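PDB 5LHA: omega transaminase, which transfers amino groups between amines and carbonyl compounds with a pyridoxal phosphate cofactor, here caught in its pyridoxamine form, as a fold type I enzyme. Local coordinates for residues Gly124-Glu129 / Gly159-Gly164. Numbering follows the deposited sequence.
Sequences GSDAVE and GVHMGG. With PMP (4'-deoxy-4'-aminopyridoxal-5'-phosphate), chain E.
The phosphate-binding end of the cofactor pocket is built here, where S125 meets the G159-V160 turn and E129 meets the start of a second helix. At the N-terminus of helix 124-141, G124 N and S125 N donate to PMP O2P and O3P, and S125 OG gives its proton to PMP O3P at 2.8 Å. S125 OG also accepts V160 N (3.1 Å). S125 OG lies 3.0 Å from G159 CA, so close that a CB on G159 would collide with it. S125 CB sits over one face of the H161 ring in a CH-pi contact, 3.7 Å from the centroid. H161 NE2 reaches D126 OD1 at 2.6 Å in a nearly straight bond (170°). The carboxylate is almost coplanar with the ring, and S122 N holds its OD2. The E129 chain bends at chi2 (76°), which turns its carboxylate to the N-terminal turn of helix 162-166. E129 OE1 takes G164 N (2.9 Å) and E129 OE2 takes G163 N (3.0 Å), each through its syn lone pair. OE2 also accepts M162 N of the second subunit. With an alanine at E129, the G163 and G164 amides, and M162 N across the interface, would probably lose this acceptor. V128 CG1 packs on G164 CA at 3.9 Å. The H161 ring stacks on H161 of the second subunit, so the contact lies at the subunit interface. Helix 124-141 follows strand 115-121, outermost within this chain in the mixed sheet that also holds strand 149-153, and helix 162-166 comes after strand 149-153.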
loop_
_atom_site.group_PDB
_atom_site.type_symbol
_atom_site.label_atom_id
_atom_site.label_comp_id
_atom_site.label_asym_id
_atom_site.label_seq_id
_atom_site.Cartn_x
_atom_site.Cartn_y
_atom_site.Cartn_z
ATOM N N GLY A 124 -12.936 -0.019 -22.153
ATOM C CA GLY A 124 -11.507 0.266 -22.110
ATOM C C GLY A 124 -10.894 0.137 -20.727
ATOM O O GLY A 124 -9.772 -0.352 -20.582
ATOM N N SER A 125 -11.606 0.606 -19.696
ATOM C CA SER A 125 -11.128 0.438 -18.328
ATOM C C SER A 125 -11.019 -1.034 -17.966
ATOM O O SER A 125 -10.098 -1.432 -17.243
ATOM C CB SER A 125 -12.058 1.146 -17.349
ATOM O OG SER A 125 -12.111 2.527 -17.618
ATOM N N ASP A 126 -11.977 -1.853 -18.423
ATOM C CA ASP A 126 -11.860 -3.300 -18.263
ATOM C C ASP A 126 -10.587 -3.814 -18.905
ATOM O O ASP A 126 -9.889 -4.660 -18.336
ATOM C CB ASP A 126 -13.046 -4.037 -18.889
ATOM C CG ASP A 126 -14.373 -3.659 -18.310
ATOM O OD1 ASP A 126 -14.449 -2.738 -17.475
ATOM O OD2 ASP A 126 -15.362 -4.333 -18.688
ATOM N N ALA A 127 -10.328 -3.391 -20.144
ATOM C CA ALA A 127 -9.155 -3.879 -20.863
ATOM C C ALA A 127 -7.877 -3.493 -20.141
ATOM O O ALA A 127 -6.929 -4.279 -20.071
ATOM C CB ALA A 127 -9.152 -3.338 -22.291
ATOM N N VAL A 128 -7.852 -2.288 -19.570
ATOM C CA VAL A 128 -6.683 -1.831 -18.828
ATOM C C VAL A 128 -6.559 -2.593 -17.514
ATOM O O VAL A 128 -5.486 -3.113 -17.178
ATOM C CB VAL A 128 -6.757 -0.309 -18.611
ATOM C CG1 VAL A 128 -5.712 0.137 -17.600
ATOM C CG2 VAL A 128 -6.579 0.419 -19.951
ATOM N N GLU A 129 -7.650 -2.652 -16.742
ATOM C CA GLU A 129 -7.642 -3.421 -15.501
ATOM C C GLU A 129 -7.168 -4.846 -15.743
ATOM O O GLU A 129 -6.399 -5.402 -14.950
ATOM C CB GLU A 129 -9.036 -3.419 -14.869
ATOM C CG GLU A 129 -9.030 -3.665 -13.358
ATOM C CD GLU A 129 -8.577 -2.439 -12.562
ATOM O OE1 GLU A 129 -8.070 -1.484 -13.182
ATOM O OE2 GLU A 129 -8.730 -2.427 -11.318
ATOM N N GLY A 159 -8.548 4.800 -18.025
ATOM C CA GLY A 159 -9.805 4.407 -17.417
ATOM C C GLY A 159 -9.893 4.695 -15.929
ATOM O O GLY A 159 -8.996 5.283 -15.316
ATOM N N VAL A 160 -10.990 4.220 -15.326
ATOM C CA VAL A 160 -11.357 4.647 -13.975
ATOM C C VAL A 160 -11.685 3.489 -13.038
ATOM O O VAL A 160 -12.221 3.712 -11.947
ATOM C CB VAL A 160 -12.548 5.625 -14.010
ATOM C CG1 VAL A 160 -12.195 6.878 -14.780
ATOM C CG2 VAL A 160 -13.760 4.952 -14.615
ATOM N N HIS A 161 -11.350 2.258 -13.421
ATOM C CA HIS A 161 -11.244 1.225 -12.403
ATOM C C HIS A 161 -10.016 1.546 -11.554
ATOM O O HIS A 161 -9.148 2.324 -11.963
ATOM C CB HIS A 161 -11.146 -0.167 -13.035
ATOM C CG HIS A 161 -12.332 -0.549 -13.875
ATOM N ND1 HIS A 161 -13.612 -0.110 -13.621
ATOM C CD2 HIS A 161 -12.420 -1.322 -14.984
ATOM C CE1 HIS A 161 -14.439 -0.604 -14.526
ATOM N NE2 HIS A 161 -13.738 -1.336 -15.371
ATOM N N MET A 162 -9.938 0.954 -10.359
ATOM C CA MET A 162 -8.927 1.414 -9.412
ATOM C C MET A 162 -7.511 1.185 -9.924
ATOM O O MET A 162 -6.655 2.071 -9.805
ATOM C CB MET A 162 -9.120 0.751 -8.051
ATOM C CG MET A 162 -10.181 1.444 -7.216
ATOM S SD MET A 162 -10.279 0.807 -5.538
ATOM C CE MET A 162 -11.364 2.006 -4.760
ATOM N N GLY A 163 -7.255 0.028 -10.532
ATOM C CA GLY A 163 -5.969 -0.219 -11.159
ATOM C C GLY A 163 -5.643 0.832 -12.200
ATOM O O GLY A 163 -4.608 1.495 -12.115
ATOM N N GLY A 164 -6.533 1.002 -13.180
ATOM C CA GLY A 164 -6.306 1.994 -14.220
ATOM C C GLY A 164 -6.255 3.417 -13.696
ATOM O O GLY A 164 -5.513 4.253 -14.221
HETATM N N1 PMP E . -7.797 4.196 -21.972
HETATM C C2 PMP E . -7.972 5.111 -22.998
HETATM C C2A PMP E . -6.809 5.576 -23.832
HETATM C C3 PMP E . -9.135 5.869 -23.004
HETATM O O3 PMP E . -9.210 7.016 -23.749
HETATM C C4 PMP E . -10.227 5.464 -22.239
HETATM C C4A PMP E . -11.520 6.247 -22.310
HETATM N N4A PMP E . -11.340 7.455 -23.088
HETATM C C5 PMP E . -10.122 4.349 -21.405
HETATM C C6 PMP E . -8.884 3.718 -21.282
HETATM C C5A PMP E . -11.347 3.848 -20.655
HETATM O O4P PMP E . -12.371 3.470 -21.562
HETATM P P PMP E . -13.895 3.202 -21.092
HETATM O O1P PMP E . -14.576 4.556 -21.020
HETATM O O2P PMP E . -14.575 2.353 -22.146
HETATM O O3P PMP E . -13.975 2.533 -19.735
HETATM O O HOH W 1 -9.159 1.434 -15.635
#